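Local structure of diheme cytochrome c (Shewanella baltica, 3U99) at residues A28-A41 / T58-A70. The protein carries two covalently bound c-type hemes and probably serves in electron transfer. Numbering follows the deposited sequence. Where two conformers were deposited one is given.
Sequences ANLLPADKWRAITA and TARIEEYLVQHAA. With HEC (heme c), chain C.
L65 lays its CD2 methyl over the middle of the six-membered ring of W36, a CH-pi contact 3.8 Å from the centroid. L31 CB backs the opposite face, and A69 CB meets the indole at its edge. With CG anti to the carbonyl carbon (chi1 -78°), the ring is turned under helix 58-67 and reaches heme CMB with CZ3, at 3.8 Å; L65 CD1 touches the same methyl. Farther along, A33 CB and the aliphatic part of R37 pack on V66. Helices 33-40 and 58-67 run nearly antiparallel, 163° between their directions, and form one wall of a heme pocket in this cytochrome c fold, while Y15 of helix 13-19 touches both W36 and L65. W36 NE1 donates to A28 O at 2.8 Å, in the carbonyl plane on a lone pair. A leucine in place of W36 would probably leave A28 O without this donor and open a gap beside the heme methyl. A70 N donates a backbone hydrogen bond to L31 O (2.9 Å). T40 OG1 donates to E62 OE1 at 2.7 Å, on the anti side, 33° out of the carboxylate plane; two waters also donate to OE1, linking it to R37 O and T40 O.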
ATOM      1  N   ALA A  28      -6.279   4.104  -2.792  1.00  7.24           N
ATOM      2  CA  ALA A  28      -6.864   4.931  -1.729  1.00  8.30           C
ATOM      3  C   ALA A  28      -7.870   4.180  -0.902  1.00  7.65           C
ATOM      4  O   ALA A  28      -8.080   4.495   0.286  1.00  7.87           O
ATOM      5  CB  ALA A  28      -7.551   6.139  -2.325  1.00 10.67           C
ATOM      6  N   ASN A  29      -8.592   3.205  -1.470  1.00  7.77           N
ATOM      7  CA  ASN A  29      -9.648   2.515  -0.748  1.00  8.24           C
ATOM      8  C   ASN A  29      -9.154   1.455   0.236  1.00  8.16           C
ATOM      9  O   ASN A  29      -9.991   0.764   0.851  1.00 10.50           O
ATOM     10  CB  ASN A  29     -10.738   1.986  -1.665  1.00  9.71           C
ATOM     11  CG  ASN A  29     -10.302   0.855  -2.526  1.00 11.73           C
ATOM     12  OD1 ASN A  29      -9.218   0.338  -2.330  1.00 11.73           O
ATOM     13  ND2 ASN A  29     -11.172   0.565  -3.487  1.00 15.31           N
ATOM     14  N   LEU A  30      -7.854   1.409   0.458  1.00  7.82           N
ATOM     15  CA  LEU A  30      -7.293   0.497   1.471  1.00  8.74           C
ATOM     16  C   LEU A  30      -7.260   1.075   2.879  1.00  9.53           C
ATOM     17  O   LEU A  30      -7.032   0.317   3.821  1.00 10.86           O
ATOM     18  CB  LEU A  30      -5.880   0.024   1.095  1.00  9.50           C
ATOM     19  CG  LEU A  30      -5.841  -0.830  -0.194  1.00 10.22           C
ATOM     20  CD1 LEU A  30      -4.400  -1.102  -0.564  1.00 12.03           C
ATOM     21  CD2 LEU A  30      -6.588  -2.133  -0.018  1.00 13.35           C
ATOM     22  N   LEU A  31      -7.485   2.403   3.032  1.00  9.33           N
ATOM     23  CA  LEU A  31      -7.573   2.997   4.341  1.00  8.53           C
ATOM     24  C   LEU A  31      -8.720   3.995   4.376  1.00  8.04           C
ATOM     25  O   LEU A  31      -9.010   4.598   3.351  1.00  8.31           O
ATOM     26  CB  LEU A  31      -6.275   3.751   4.703  1.00  9.02           C
ATOM     27  CG  LEU A  31      -5.039   2.921   4.978  1.00  8.33           C
ATOM     28  CD1 LEU A  31      -3.790   3.810   5.159  1.00  9.65           C
ATOM     29  CD2 LEU A  31      -5.159   2.035   6.212  1.00  9.78           C
ATOM     30  N   PRO A  32      -9.304   4.197   5.540  1.00  8.97           N
ATOM     31  CA  PRO A  32     -10.255   5.296   5.673  1.00  9.99           C
ATOM     32  C   PRO A  32      -9.556   6.644   5.756  1.00  9.17           C
ATOM     33  O   PRO A  32      -8.341   6.730   6.000  1.00  9.35           O
ATOM     34  CB  PRO A  32     -10.943   4.918   6.993  1.00 11.85           C
ATOM     35  CG  PRO A  32      -9.927   4.194   7.800  1.00 13.78           C
ATOM     36  CD  PRO A  32      -9.121   3.427   6.773  1.00 10.80           C
ATOM     37  N   ALA A  33     -10.344   7.706   5.598  1.00  9.14           N
ATOM     38  CA  ALA A  33      -9.796   9.036   5.488  1.00  9.83           C
ATOM     39  C   ALA A  33      -8.949   9.451   6.674  1.00 10.65           C
ATOM     40  O   ALA A  33      -7.904  10.066   6.450  1.00 10.32           O
ATOM     41  CB  ALA A  33     -10.929  10.026   5.242  1.00 11.59           C
ATOM     42  N   ASP A  34      -9.352   9.154   7.899  1.00 10.60           N
ATOM     43  CA  ASP A  34      -8.561   9.661   9.005  1.00 12.96           C
ATOM     44  C   ASP A  34      -7.194   9.005   9.050  1.00 11.77           C
ATOM     45  O   ASP A  34      -6.214   9.624   9.469  1.00 12.17           O
ATOM     46  CB  ASP A  34      -9.260   9.426  10.323  1.00 16.19           C
ATOM     47  CG  ASP A  34      -9.619   8.013  10.654  0.50 17.22           C
ATOM     48  OD1 ASP A  34      -9.687   7.658  11.847  0.50 24.96           O
ATOM     49  OD2 ASP A  34      -9.868   7.185   9.797  0.50 15.76           O
ATOM     50  N   LYS A  35      -7.127   7.739   8.599  1.00 11.33           N
ATOM     51  CA  LYS A  35      -5.838   7.094   8.570  1.00 10.88           C
ATOM     52  C   LYS A  35      -4.959   7.629   7.454  1.00 10.02           C
ATOM     53  O   LYS A  35      -3.734   7.772   7.612  1.00 10.89           O
ATOM     54  CB  LYS A  35      -6.066   5.577   8.512  1.00 12.14           C
ATOM     55  CG  LYS A  35      -6.643   5.117   9.820  1.00 15.15           C
ATOM     56  CD  LYS A  35      -6.825   3.640  10.042  1.00 18.53           C
ATOM     57  CE  LYS A  35      -7.361   3.418  11.454  1.00 24.27           C
ATOM     58  NZ  LYS A  35      -8.482   2.475  11.547  1.00 39.58           N
ATOM     59  N   TRP A  36      -5.504   8.020   6.313  1.00  8.97           N
ATOM     60  CA  TRP A  36      -4.698   8.710   5.297  1.00  9.44           C
ATOM     61  C   TRP A  36      -4.228  10.084   5.828  1.00  9.60           C
ATOM     62  O   TRP A  36      -3.065  10.449   5.602  1.00 10.65           O
ATOM     63  CB  TRP A  36      -5.485   8.902   4.023  1.00  8.95           C
ATOM     64  CG  TRP A  36      -5.592   7.667   3.164  1.00  8.13           C
ATOM     65  CD1 TRP A  36      -6.754   7.139   2.721  1.00  8.13           C
ATOM     66  CD2 TRP A  36      -4.521   6.863   2.687  1.00  7.96           C
ATOM     67  NE1 TRP A  36      -6.479   6.024   1.970  1.00  7.87           N
ATOM     68  CE2 TRP A  36      -5.108   5.851   1.932  1.00  7.74           C
ATOM     69  CE3 TRP A  36      -3.144   6.892   2.781  1.00  8.25           C
ATOM     70  CZ2 TRP A  36      -4.370   4.848   1.284  1.00  8.24           C
ATOM     71  CZ3 TRP A  36      -2.411   5.931   2.149  1.00  9.49           C
ATOM     72  CH2 TRP A  36      -3.017   4.908   1.401  1.00  9.48           C
ATOM     73  N   ARG A  37      -5.083  10.826   6.507  1.00  9.59           N
ATOM     74  CA  ARG A  37      -4.654  12.124   7.006  1.00 10.42           C
ATOM     75  C   ARG A  37      -3.529  11.995   8.019  1.00 11.19           C
ATOM     76  O   ARG A  37      -2.654  12.847   8.089  1.00 12.25           O
ATOM     77  CB  ARG A  37      -5.858  12.826   7.637  0.50 11.95           C
ATOM     78  CG  ARG A  37      -6.870  13.373   6.644  0.50 13.64           C
ATOM     79  CD  ARG A  37      -7.819  14.372   7.298  0.50 16.65           C
ATOM     80  NE  ARG A  37      -8.735  13.703   8.221  0.50 17.27           N
ATOM     81  CZ  ARG A  37      -9.948  13.246   7.966  0.50 18.78           C
ATOM     82  NH1 ARG A  37     -10.511  13.363   6.755  0.50 19.89           N
ATOM     83  NH2 ARG A  37     -10.674  12.650   8.906  0.50 23.34           N
ATOM     84  N   ALA A  38      -3.564  10.890   8.808  1.00 10.58           N
ATOM     85  CA  ALA A  38      -2.476  10.714   9.767  1.00 11.96           C
ATOM     86  C   ALA A  38      -1.164  10.539   9.030  1.00 11.74           C
ATOM     87  O   ALA A  38      -0.095  10.943   9.500  1.00 18.58           O
ATOM     88  CB  ALA A  38      -2.835   9.534  10.651  1.00 14.03           C
ATOM     89  N   ILE A  39      -1.151   9.931   7.848  1.00 10.46           N
ATOM     90  CA  ILE A  39       0.057   9.772   7.047  1.00 10.24           C
ATOM     91  C   ILE A  39       0.476  11.046   6.386  1.00 10.34           C
ATOM     92  O   ILE A  39       1.639  11.462   6.455  1.00 10.94           O
ATOM     93  CB  ILE A  39      -0.177   8.611   6.023  1.00 10.63           C
ATOM     94  CG1 ILE A  39      -0.256   7.276   6.747  1.00 11.01           C
ATOM     95  CG2 ILE A  39       0.917   8.616   4.968  1.00 12.34           C
ATOM     96  CD1 ILE A  39      -0.612   6.046   5.969  1.00 13.60           C
ATOM     97  N   THR A  40      -0.461  11.772   5.763  1.00 10.19           N
ATOM     98  CA  THR A  40      -0.076  12.938   4.982  1.00 10.98           C
ATOM     99  C   THR A  40       0.186  14.157   5.865  1.00 11.15           C
ATOM    100  O   THR A  40       0.744  15.150   5.353  1.00 12.17           O
ATOM    101  CB  THR A  40      -1.139  13.280   3.906  1.00 12.09           C
ATOM    102  OG1 THR A  40      -2.401  13.447   4.546  1.00 13.46           O
ATOM    103  CG2 THR A  40      -1.347  12.148   2.930  1.00 14.62           C
ATOM    104  N   ALA A  41      -0.196  14.158   7.131  1.00 12.55           N
ATOM    105  CA  ALA A  41       0.077  15.297   8.023  1.00 12.63           C
ATOM    106  C   ALA A  41       1.551  15.461   8.289  1.00 11.40           C
ATOM    107  O   ALA A  41       1.969  16.605   8.541  1.00 11.71           O
ATOM    108  CB  ALA A  41      -0.671  15.041   9.329  1.00 20.61           C
ATOM    109  N   THR A  58       1.283  18.185  -1.562  1.00  8.22           N
ATOM    110  CA  THR A  58       0.785  17.490  -0.388  1.00  8.05           C
ATOM    111  C   THR A  58      -0.731  17.623  -0.281  1.00  8.07           C
ATOM    112  O   THR A  58      -1.474  16.686  -0.011  1.00  8.43           O
ATOM    113  CB  THR A  58       1.469  18.021   0.865  1.00  8.85           C
ATOM    114  OG1 THR A  58       2.902  17.840   0.714  1.00  9.48           O
ATOM    115  CG2 THR A  58       1.156  17.219   2.115  1.00 10.98           C
ATOM    116  N   ALA A  59      -1.200  18.838  -0.476  1.00  8.74           N
ATOM    117  CA  ALA A  59      -2.605  19.110  -0.287  1.00  8.22           C
ATOM    118  C   ALA A  59      -3.417  18.372  -1.334  1.00  7.69           C
ATOM    119  O   ALA A  59      -4.485  17.831  -1.021  1.00  8.47           O
ATOM    120  CB  ALA A  59      -2.891  20.602  -0.385  1.00  8.95           C
ATOM    121  N   ARG A  60      -2.971  18.329  -2.594  1.00  7.97           N
ATOM    122  CA  ARG A  60      -3.733  17.617  -3.624  1.00  8.79           C
ATOM    123  C   ARG A  60      -3.699  16.122  -3.342  1.00  8.53           C
ATOM    124  O   ARG A  60      -4.680  15.415  -3.610  1.00 10.46           O
ATOM    125  CB  ARG A  60      -3.195  17.908  -5.005  1.00  8.80           C
ATOM    126  CG  ARG A  60      -3.548  19.285  -5.505  1.00 10.46           C
ATOM    127  CD  ARG A  60      -3.291  19.386  -7.011  1.00 11.17           C
ATOM    128  NE  ARG A  60      -1.865  19.230  -7.325  1.00 11.17           N
ATOM    129  CZ  ARG A  60      -0.949  20.175  -7.363  1.00 11.36           C
ATOM    130  NH1 ARG A  60      -1.273  21.433  -7.135  1.00 13.63           N
ATOM    131  NH2 ARG A  60       0.300  19.847  -7.674  1.00 14.36           N
ATOM    132  N   ILE A  61      -2.612  15.582  -2.828  1.00  8.10           N
ATOM    133  CA  ILE A  61      -2.529  14.161  -2.474  1.00  9.05           C
ATOM    134  C   ILE A  61      -3.497  13.812  -1.360  1.00  8.80           C
ATOM    135  O   ILE A  61      -4.247  12.845  -1.437  1.00  8.32           O
ATOM    136  CB  ILE A  61      -1.076  13.801  -2.114  1.00 10.53           C
ATOM    137  CG1 ILE A  61      -0.143  13.902  -3.303  1.00 13.80           C
ATOM    138  CG2 ILE A  61      -1.038  12.405  -1.484  1.00 10.89           C
ATOM    139  CD1 ILE A  61      -0.369  12.950  -4.346  1.00 17.37           C
ATOM    140  N   GLU A  62      -3.486  14.622  -0.295  1.00  8.17           N
ATOM    141  CA  GLU A  62      -4.372  14.406   0.828  1.00  8.47           C
ATOM    142  C   GLU A  62      -5.817  14.462   0.373  1.00  8.93           C
ATOM    143  O   GLU A  62      -6.647  13.639   0.749  1.00  9.70           O
ATOM    144  CB  GLU A  62      -4.103  15.435   1.914  1.00  9.77           C
ATOM    145  CG  GLU A  62      -4.980  15.197   3.142  1.00 12.83           C
ATOM    146  CD  GLU A  62      -4.547  16.023   4.333  1.00 15.88           C
ATOM    147  OE1 GLU A  62      -3.381  15.948   4.808  1.00 23.11           O
ATOM    148  OE2 GLU A  62      -5.489  16.744   4.825  1.00 22.22           O
ATOM    149  N   GLU A  63      -6.132  15.475  -0.449  1.00  8.51           N
ATOM    150  CA  GLU A  63      -7.498  15.623  -0.894  1.00  9.90           C
ATOM    151  C   GLU A  63      -7.936  14.421  -1.759  1.00 10.10           C
ATOM    152  O   GLU A  63      -9.067  13.931  -1.606  1.00 10.26           O
ATOM    153  CB  GLU A  63      -7.610  16.936  -1.663  1.00 12.17           C
ATOM    154  CG  GLU A  63      -7.558  18.185  -0.803  0.50 16.79           C
ATOM    155  CD  GLU A  63      -8.929  18.406  -0.176  0.50 21.61           C
ATOM    156  OE1 GLU A  63      -9.688  17.430  -0.003  0.50 30.62           O
ATOM    157  OE2 GLU A  63      -9.269  19.584   0.101  0.50 31.11           O
ATOM    158  N   TYR A  64      -7.076  13.913  -2.588  1.00  9.10           N
ATOM    159  CA  TYR A  64      -7.342  12.737  -3.411  1.00  8.99           C
ATOM    160  C   TYR A  64      -7.626  11.553  -2.476  1.00  8.71           C
ATOM    161  O   TYR A  64      -8.589  10.814  -2.649  1.00  8.70           O
ATOM    162  CB  TYR A  64      -6.128  12.478  -4.367  1.00  9.98           C
ATOM    163  CG  TYR A  64      -6.400  11.131  -5.019  1.00  8.77           C
ATOM    164  CD1 TYR A  64      -7.324  10.957  -6.032  1.00  9.88           C
ATOM    165  CD2 TYR A  64      -5.724   9.988  -4.590  1.00  9.43           C
ATOM    166  CE1 TYR A  64      -7.554   9.685  -6.606  1.00  9.58           C
ATOM    167  CE2 TYR A  64      -5.975   8.727  -5.100  1.00  9.67           C
ATOM    168  CZ  TYR A  64      -6.895   8.579  -6.121  1.00  9.11           C
ATOM    169  OH  TYR A  64      -7.136   7.349  -6.610  1.00 11.04           O
ATOM    170  N   LEU A  65      -6.743  11.302  -1.505  1.00  8.24           N
ATOM    171  CA  LEU A  65      -6.861  10.131  -0.656  1.00  8.13           C
ATOM    172  C   LEU A  65      -8.100  10.211   0.188  1.00  8.21           C
ATOM    173  O   LEU A  65      -8.770   9.202   0.357  1.00  9.12           O
ATOM    174  CB  LEU A  65      -5.589  10.023   0.200  1.00  8.06           C
ATOM    175  CG  LEU A  65      -4.328   9.559  -0.534  1.00  7.92           C
ATOM    176  CD1 LEU A  65      -3.080   9.734   0.340  1.00 10.14           C
ATOM    177  CD2 LEU A  65      -4.433   8.109  -0.937  1.00 10.44           C
ATOM    178  N   VAL A  66      -8.388  11.380   0.760  1.00  8.50           N
ATOM    179  CA  VAL A  66      -9.573  11.510   1.589  1.00  8.96           C
ATOM    180  C   VAL A  66     -10.823  11.260   0.784  1.00  8.84           C
ATOM    181  O   VAL A  66     -11.732  10.545   1.215  1.00 10.03           O
ATOM    182  CB  VAL A  66      -9.551  12.885   2.256  1.00  9.74           C
ATOM    183  CG1 VAL A  66     -10.946  13.163   2.826  1.00 14.62           C
ATOM    184  CG2 VAL A  66      -8.479  12.956   3.342  1.00 11.08           C
ATOM    185  N   GLN A  67     -10.914  11.855  -0.397  1.00  8.70           N
ATOM    186  CA  GLN A  67     -12.122  11.701  -1.214  1.00  9.00           C
ATOM    187  C   GLN A  67     -12.388  10.275  -1.628  1.00  8.77           C
ATOM    188  O   GLN A  67     -13.527   9.846  -1.695  1.00 10.71           O
ATOM    189  CB  GLN A  67     -11.964  12.624  -2.429  1.00 10.88           C
ATOM    190  CG  GLN A  67     -13.121  12.533  -3.370  1.00 11.67           C
ATOM    191  CD  GLN A  67     -14.400  13.126  -2.755  1.00 12.96           C
ATOM    192  OE1 GLN A  67     -14.353  14.090  -1.999  1.00 21.07           O
ATOM    193  NE2 GLN A  67     -15.565  12.534  -3.072  1.00 12.03           N
ATOM    194  N   HIS A  68     -11.331   9.516  -1.912  1.00  8.20           N
ATOM    195  CA  HIS A  68     -11.429   8.172  -2.475  1.00  8.92           C
ATOM    196  C   HIS A  68     -11.110   7.089  -1.469  1.00  7.71           C
ATOM    197  O   HIS A  68     -10.979   5.916  -1.820  1.00  9.44           O
ATOM    198  CB  HIS A  68     -10.487   8.048  -3.682  1.00  9.74           C
ATOM    199  CG  HIS A  68     -10.859   9.027  -4.730  1.00 10.73           C
ATOM    200  ND1 HIS A  68     -10.363  10.282  -4.833  1.00 12.63           N
ATOM    201  CD2 HIS A  68     -11.743   8.893  -5.734  1.00 10.35           C
ATOM    202  CE1 HIS A  68     -10.912  10.949  -5.887  1.00 12.60           C
ATOM    203  NE2 HIS A  68     -11.744  10.090  -6.420  1.00 12.53           N
ATOM    204  N   ALA A  69     -11.081   7.436  -0.192  1.00  7.74           N
ATOM    205  CA  ALA A  69     -10.783   6.524   0.899  1.00  7.42           C
ATOM    206  C   ALA A  69     -11.835   5.453   1.039  1.00  8.03           C
ATOM    207  O   ALA A  69     -12.945   5.558   0.573  1.00  9.69           O
ATOM    208  CB  ALA A  69     -10.716   7.295   2.200  1.00  8.71           C
ATOM    209  N   ALA A  70     -11.439   4.420   1.793  1.00  8.09           N
ATOM    210  CA  ALA A  70     -12.404   3.457   2.251  1.00 10.01           C
ATOM    211  C   ALA A  70     -13.520   4.169   2.988  1.00 11.10           C
ATOM    212  O   ALA A  70     -13.264   5.015   3.829  1.00 12.14           O
ATOM    213  CB  ALA A  70     -11.700   2.434   3.162  1.00 11.35           C
TER
HETATM  214 FE   HEC C 700       5.215   5.359   1.830  1.00  6.18          FE
HETATM  215  CHA HEC C 700       5.120   2.692   3.856  1.00  8.44           C
HETATM  216  CHB HEC C 700       1.824   5.594   1.923  1.00  7.35           C
HETATM  217  CHC HEC C 700       5.349   7.943  -0.330  1.00  7.29           C
HETATM  218  CHD HEC C 700       8.612   5.235   1.891  1.00  8.22           C
HETATM  219  NA  HEC C 700       3.732   4.334   2.724  1.00  7.22           N
HETATM  220  C1A HEC C 700       3.894   3.210   3.519  1.00  7.47           C
HETATM  221  C2A HEC C 700       2.592   2.692   3.901  1.00  8.28           C
HETATM  222  C3A HEC C 700       1.676   3.510   3.331  1.00  8.04           C
HETATM  223  C4A HEC C 700       2.413   4.553   2.633  1.00  6.71           C
HETATM  224  CMA HEC C 700       0.179   3.416   3.447  1.00  9.92           C
HETATM  225  CAA HEC C 700       2.405   1.504   4.759  1.00  9.88           C
HETATM  226  CBA HEC C 700       2.533   0.209   3.983  1.00 10.45           C
HETATM  227  CGA HEC C 700       2.149  -0.974   4.873  1.00 10.54           C
HETATM  228  O1A HEC C 700       0.934  -1.090   5.187  1.00 11.24           O
HETATM  229  O2A HEC C 700       3.009  -1.770   5.293  1.00 15.56           O
HETATM  230  NB  HEC C 700       3.833   6.564   0.977  1.00  6.34           N
HETATM  231  C1B HEC C 700       2.472   6.530   1.168  1.00  6.98           C
HETATM  232  C2B HEC C 700       1.891   7.675   0.501  1.00  7.45           C
HETATM  233  C3B HEC C 700       2.876   8.344  -0.124  1.00  7.15           C
HETATM  234  C4B HEC C 700       4.081   7.645   0.143  1.00  7.01           C
HETATM  235  CMB HEC C 700       0.397   7.968   0.542  1.00  8.69           C
HETATM  236  CAB HEC C 700       2.843   9.639  -0.932  1.00  8.42           C
HETATM  237  CBB HEC C 700       2.378  10.804  -0.036  1.00 10.03           C
HETATM  238  NC  HEC C 700       6.684   6.378   0.923  1.00  6.89           N
HETATM  239  C1C HEC C 700       6.549   7.370   0.016  1.00  7.30           C
HETATM  240  C2C HEC C 700       7.794   7.825  -0.498  1.00  7.85           C
HETATM  241  C3C HEC C 700       8.710   7.055   0.129  1.00  8.39           C
HETATM  242  C4C HEC C 700       8.048   6.199   1.038  1.00  7.79           C
HETATM  243  CMC HEC C 700       7.963   8.864  -1.618  1.00 11.40           C
HETATM  244  CAC HEC C 700      10.204   7.074  -0.100  1.00  9.70           C
HETATM  245  CBC HEC C 700      10.913   8.400   0.115  1.00 11.04           C
HETATM  246  ND  HEC C 700       6.576   4.228   2.751  1.00  6.97           N
HETATM  247  C1D HEC C 700       7.928   4.373   2.668  1.00  8.31           C
HETATM  248  C2D HEC C 700       8.578   3.349   3.506  1.00  9.69           C
HETATM  249  C3D HEC C 700       7.598   2.618   4.061  1.00  9.54           C
HETATM  250  C4D HEC C 700       6.362   3.160   3.538  1.00  8.19           C
HETATM  251  CMD HEC C 700      10.051   3.244   3.829  1.00 13.21           C
HETATM  252  CAD HEC C 700       7.786   1.476   5.002  1.00 12.06           C
HETATM  253  CBD HEC C 700       7.847   0.093   4.268  1.00 18.08           C
HETATM  254  CGD HEC C 700       8.197  -0.994   5.281  1.00 22.89           C
HETATM  255  O1D HEC C 700       8.466  -2.102   4.549  1.00 32.91           O
HETATM  256  O2D HEC C 700       7.530  -0.908   6.416  1.00 32.48           O
HETATM  257  O   HOH W   1      -6.632   4.864  -5.574  1.00 15.24           O
HETATM  258  O   HOH W   2     -13.123   7.346   5.082  1.00 15.72           O
HETATM  259  O   HOH W   3      -3.288  15.311   7.333  1.00 29.87           O
HETATM  260  O   HOH W   4      -1.248  17.461   5.049  1.00 23.18           O